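Local coordinates for probable spore coat polysaccharide biosynthesis protein E (Chromobacterium violaceum ATCC 12472, PDB 3G8R), which probably acts as an N-acylneuraminate-9-phosphate synthase of the NeuB family, a zinc-binding enzyme of sialic acid-type sugar synthesis, at residues V20-R31 with L83-F92. Sequence-based numbering, arbitrary orientation.
Sequences VEHGVALIRAIR and LVAEMKANGF
Ile27 packs against Leu83 and Met87 where helix 21-31 runs beside helix 83-89, their axes 9.8 Å apart and nearly parallel at -15°; in backbone register Val24 lies beside Leu83, Ile27 beside Met87 and Arg31 beside Asn90. Ile27 fills the middle: its CD1 rests 4.0 Å from CG of the selenomethionine Met87, while CG2, anti to the backbone N, points to the Asn90 amide and the Phe92 ring. Leu83 CD2 packs against the Gly23 backbone and against Val24 CG2. On the outer side Arg28, extended from CG to NE, forms a salt bridge with Glu86, NE to OE1 at 3.1 Å and nearly straight (170°), with a weaker bond from NH2 to OE2. Val24 CG1 lies over the rim of one face of that guanidinium. Glu86 bends at chi2 (-71°), bringing OE1 between two donors on opposite faces of its carboxylate: Arg28 NE and, at 3.3 Å, Asn90 ND2. The same ND2 gives its other bond, 2.9 Å, to Glu86 O from above the carbonyl plane; the two bonds, both near the amide plane, fix the rotation of the Asn90 side chain. Arg31 CD lies 3.3 Å from Asn90 O, and Arg31 CA meets the edge of the Phe92 ring. Gly91, with positive phi, forms a Schellman motif after helix 77-89 and leads into strand 93-98. On the barrel side, Met87 and Phe92 touch Phe43 of strand 40-47. This is side-by-side packing of outer helices on a TIM barrel: helix 21-33 follows the first strand and helix 77-89 the second, both lying outside the eight-stranded parallel barrel of the NeuB domain.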
loop_
_atom_site.group_PDB
_atom_site.type_symbol
_atom_site.label_atom_id
_atom_site.label_comp_id
_atom_site.label_asym_id
_atom_site.label_seq_id
_atom_site.Cartn_x
_atom_site.Cartn_y
_atom_site.Cartn_z
ATOM N N VAL A 20 -28.081 22.138 16.426
ATOM C CA VAL A 20 -27.585 21.144 17.391
ATOM C C VAL A 20 -28.326 19.807 17.429
ATOM O O VAL A 20 -27.697 18.757 17.454
ATOM C CB VAL A 20 -27.554 21.691 18.825
ATOM C CG1 VAL A 20 -27.334 20.540 19.845
ATOM C CG2 VAL A 20 -26.488 22.744 18.962
ATOM N N GLU A 21 -29.652 19.851 17.505
ATOM C CA GLU A 21 -30.474 18.656 17.395
ATOM C C GLU A 21 -29.896 17.838 16.232
ATOM O O GLU A 21 -29.574 16.642 16.381
ATOM C CB GLU A 21 -31.908 19.086 17.073
ATOM C CG GLU A 21 -33.017 18.489 17.928
ATOM C CD GLU A 21 -34.347 19.251 17.759
ATOM O OE1 GLU A 21 -35.031 19.073 16.721
ATOM O OE2 GLU A 21 -34.708 20.036 18.670
ATOM N N HIS A 22 -29.742 18.500 15.084
ATOM C CA HIS A 22 -29.110 17.889 13.909
ATOM C C HIS A 22 -27.609 17.998 14.062
ATOM O O HIS A 22 -27.042 19.069 13.956
ATOM C CB HIS A 22 -29.542 18.616 12.631
ATOM C CG HIS A 22 -29.005 17.997 11.381
ATOM N ND1 HIS A 22 -27.894 18.486 10.723
ATOM C CD2 HIS A 22 -29.414 16.909 10.682
ATOM C CE1 HIS A 22 -27.647 17.727 9.669
ATOM N NE2 HIS A 22 -28.558 16.768 9.618
ATOM N N GLY A 23 -26.939 16.909 14.327
ATOM C CA GLY A 23 -25.583 17.072 14.795
ATOM C C GLY A 23 -25.516 16.188 15.999
ATOM O O GLY A 23 -24.572 15.424 16.170
ATOM N N VAL A 24 -26.548 16.248 16.823
ATOM C CA VAL A 24 -26.772 15.142 17.745
ATOM C C VAL A 24 -27.265 13.915 16.950
ATOM O O VAL A 24 -26.732 12.814 17.107
ATOM C CB VAL A 24 -27.696 15.546 18.904
ATOM C CG1 VAL A 24 -28.332 14.329 19.547
ATOM C CG2 VAL A 24 -26.901 16.319 19.922
ATOM N N ALA A 25 -28.233 14.125 16.053
ATOM C CA ALA A 25 -28.792 13.022 15.248
ATOM C C ALA A 25 -27.768 12.404 14.289
ATOM O O ALA A 25 -27.968 11.298 13.758
ATOM C CB ALA A 25 -30.025 13.481 14.488
ATOM N N LEU A 26 -26.675 13.126 14.103
ATOM C CA LEU A 26 -25.649 12.735 13.210
ATOM C C LEU A 26 -24.558 11.976 13.924
ATOM O O LEU A 26 -24.020 11.028 13.359
ATOM C CB LEU A 26 -25.039 13.970 12.579
ATOM C CG LEU A 26 -23.658 13.719 11.971
ATOM C CD1 LEU A 26 -23.760 12.854 10.701
ATOM C CD2 LEU A 26 -22.965 15.039 11.710
ATOM N N ILE A 27 -24.173 12.409 15.126
ATOM C CA ILE A 27 -23.248 11.631 15.947
ATOM C C ILE A 27 -23.824 10.236 16.148
ATOM O O ILE A 27 -23.124 9.231 15.941
ATOM C CB ILE A 27 -23.040 12.259 17.315
ATOM C CG1 ILE A 27 -21.957 13.330 17.239
ATOM C CG2 ILE A 27 -22.686 11.200 18.364
ATOM C CD1 ILE A 27 -22.213 14.549 18.180
ATOM N N ARG A 28 -25.110 10.183 16.510
ATOM C CA ARG A 28 -25.759 8.931 16.886
ATOM C C ARG A 28 -25.863 7.974 15.717
ATOM O O ARG A 28 -25.853 6.777 15.909
ATOM C CB ARG A 28 -27.163 9.184 17.466
ATOM C CG ARG A 28 -27.170 9.833 18.823
ATOM C CD ARG A 28 -28.559 10.334 19.176
ATOM N NE ARG A 28 -28.539 11.061 20.446
ATOM C CZ ARG A 28 -29.605 11.541 21.097
ATOM N NH1 ARG A 28 -30.841 11.386 20.620
ATOM N NH2 ARG A 28 -29.425 12.190 22.246
ATOM N N ALA A 29 -25.990 8.494 14.507
ATOM C CA ALA A 29 -26.037 7.619 13.340
ATOM C C ALA A 29 -24.624 7.135 13.030
ATOM O O ALA A 29 -24.402 5.950 12.772
ATOM C CB ALA A 29 -26.663 8.322 12.144
ATOM N N ILE A 30 -23.653 8.032 13.108
ATOM C CA ILE A 30 -22.299 7.574 12.977
ATOM C C ILE A 30 -21.970 6.494 14.006
ATOM O O ILE A 30 -21.344 5.508 13.634
ATOM C CB ILE A 30 -21.271 8.711 12.927
ATOM C CG1 ILE A 30 -21.523 9.621 11.716
ATOM C CG2 ILE A 30 -19.851 8.169 12.851
ATOM C CD1 ILE A 30 -21.739 8.937 10.370
ATOM N N ARG A 31 -22.424 6.599 15.259
ATOM C CA ARG A 31 -22.142 5.478 16.181
ATOM C C ARG A 31 -22.737 4.179 15.683
ATOM O O ARG A 31 -22.072 3.150 15.762
ATOM C CB ARG A 31 -22.532 5.682 17.639
ATOM C CG ARG A 31 -22.140 4.437 18.431
ATOM C CD ARG A 31 -21.932 4.666 19.898
ATOM N NE ARG A 31 -23.160 4.453 20.681
ATOM C CZ ARG A 31 -23.385 3.412 21.491
ATOM N NH1 ARG A 31 -22.463 2.463 21.659
ATOM N NH2 ARG A 31 -24.538 3.323 22.142
ATOM N N LEU A 83 -22.389 19.453 21.990
ATOM C CA LEU A 83 -22.014 18.426 21.011
ATOM C C LEU A 83 -20.885 17.573 21.541
ATOM O O LEU A 83 -20.929 16.351 21.442
ATOM C CB LEU A 83 -21.647 19.040 19.658
ATOM C CG LEU A 83 -22.870 19.536 18.894
ATOM C CD1 LEU A 83 -22.462 20.305 17.653
ATOM C CD2 LEU A 83 -23.834 18.385 18.564
ATOM N N VAL A 84 -19.890 18.209 22.143
ATOM C CA VAL A 84 -18.858 17.463 22.833
ATOM C C VAL A 84 -19.493 16.486 23.811
ATOM O O VAL A 84 -19.056 15.340 23.939
ATOM C CB VAL A 84 -17.931 18.397 23.608
ATOM C CG1 VAL A 84 -16.948 17.593 24.473
ATOM C CG2 VAL A 84 -17.211 19.345 22.644
ATOM N N ALA A 85 -20.541 16.944 24.481
ATOM C CA ALA A 85 -21.176 16.157 25.493
ATOM C C ALA A 85 -21.639 14.841 24.888
ATOM O O ALA A 85 -21.249 13.773 25.372
ATOM C CB ALA A 85 -22.302 16.923 26.092
ATOM N N GLU A 86 -22.422 14.910 23.811
ATOM C CA GLU A 86 -22.814 13.712 23.066
ATOM C C GLU A 86 -21.591 12.952 22.539
ATOM O O GLU A 86 -21.415 11.781 22.881
ATOM C CB GLU A 86 -23.763 14.028 21.906
ATOM C CG GLU A 86 -25.249 14.140 22.275
ATOM C CD GLU A 86 -25.951 12.807 22.643
ATOM O OE1 GLU A 86 -25.912 11.850 21.830
ATOM O OE2 GLU A 86 -26.579 12.750 23.742
HETATM N N MSE A 87 -20.739 13.597 21.738
HETATM C CA MSE A 87 -19.522 12.931 21.271
HETATM C C MSE A 87 -19.031 11.948 22.325
HETATM O O MSE A 87 -18.954 10.750 22.080
HETATM C CB MSE A 87 -18.410 13.935 20.973
HETATM C CG MSE A 87 -18.527 14.546 19.625
HETATM SE SE MSE A 87 -17.501 15.994 19.248
HETATM C CE MSE A 87 -18.457 16.384 17.814
ATOM N N LYS A 88 -18.728 12.469 23.512
ATOM C CA LYS A 88 -18.174 11.665 24.592
ATOM C C LYS A 88 -19.175 10.660 25.109
ATOM O O LYS A 88 -18.820 9.512 25.365
ATOM C CB LYS A 88 -17.661 12.562 25.711
ATOM C CG LYS A 88 -16.501 13.463 25.276
ATOM C CD LYS A 88 -16.280 14.599 26.254
ATOM C CE LYS A 88 -14.787 14.873 26.446
ATOM N NZ LYS A 88 -14.516 15.649 27.694
ATOM N N ALA A 89 -20.429 11.083 25.227
ATOM C CA ALA A 89 -21.505 10.172 25.594
ATOM C C ALA A 89 -21.493 8.867 24.797
ATOM O O ALA A 89 -21.732 7.803 25.358
ATOM C CB ALA A 89 -22.818 10.846 25.438
ATOM N N ASN A 90 -21.189 8.948 23.499
ATOM C CA ASN A 90 -21.210 7.784 22.610
ATOM C C ASN A 90 -19.862 7.054 22.557
ATOM O O ASN A 90 -19.735 5.987 21.953
ATOM C CB ASN A 90 -21.641 8.183 21.194
ATOM C CG ASN A 90 -23.062 8.725 21.134
ATOM O OD1 ASN A 90 -23.971 8.045 20.676
ATOM N ND2 ASN A 90 -23.250 9.959 21.570
ATOM N N GLY A 91 -18.840 7.627 23.177
ATOM C CA GLY A 91 -17.566 6.938 23.257
ATOM C C GLY A 91 -16.607 7.425 22.201
ATOM O O GLY A 91 -15.679 6.709 21.810
ATOM N N PHE A 92 -16.796 8.650 21.751
ATOM C CA PHE A 92 -15.869 9.195 20.790
ATOM C C PHE A 92 -14.839 10.013 21.491
ATOM O O PHE A 92 -15.176 10.789 22.373
ATOM C CB PHE A 92 -16.611 10.075 19.802
ATOM C CG PHE A 92 -17.500 9.310 18.874
ATOM C CD1 PHE A 92 -16.955 8.433 17.944
ATOM C CD2 PHE A 92 -18.874 9.471 18.918
ATOM C CE1 PHE A 92 -17.758 7.739 17.074
ATOM C CE2 PHE A 92 -19.695 8.768 18.047
ATOM C CZ PHE A 92 -19.148 7.898 17.133
#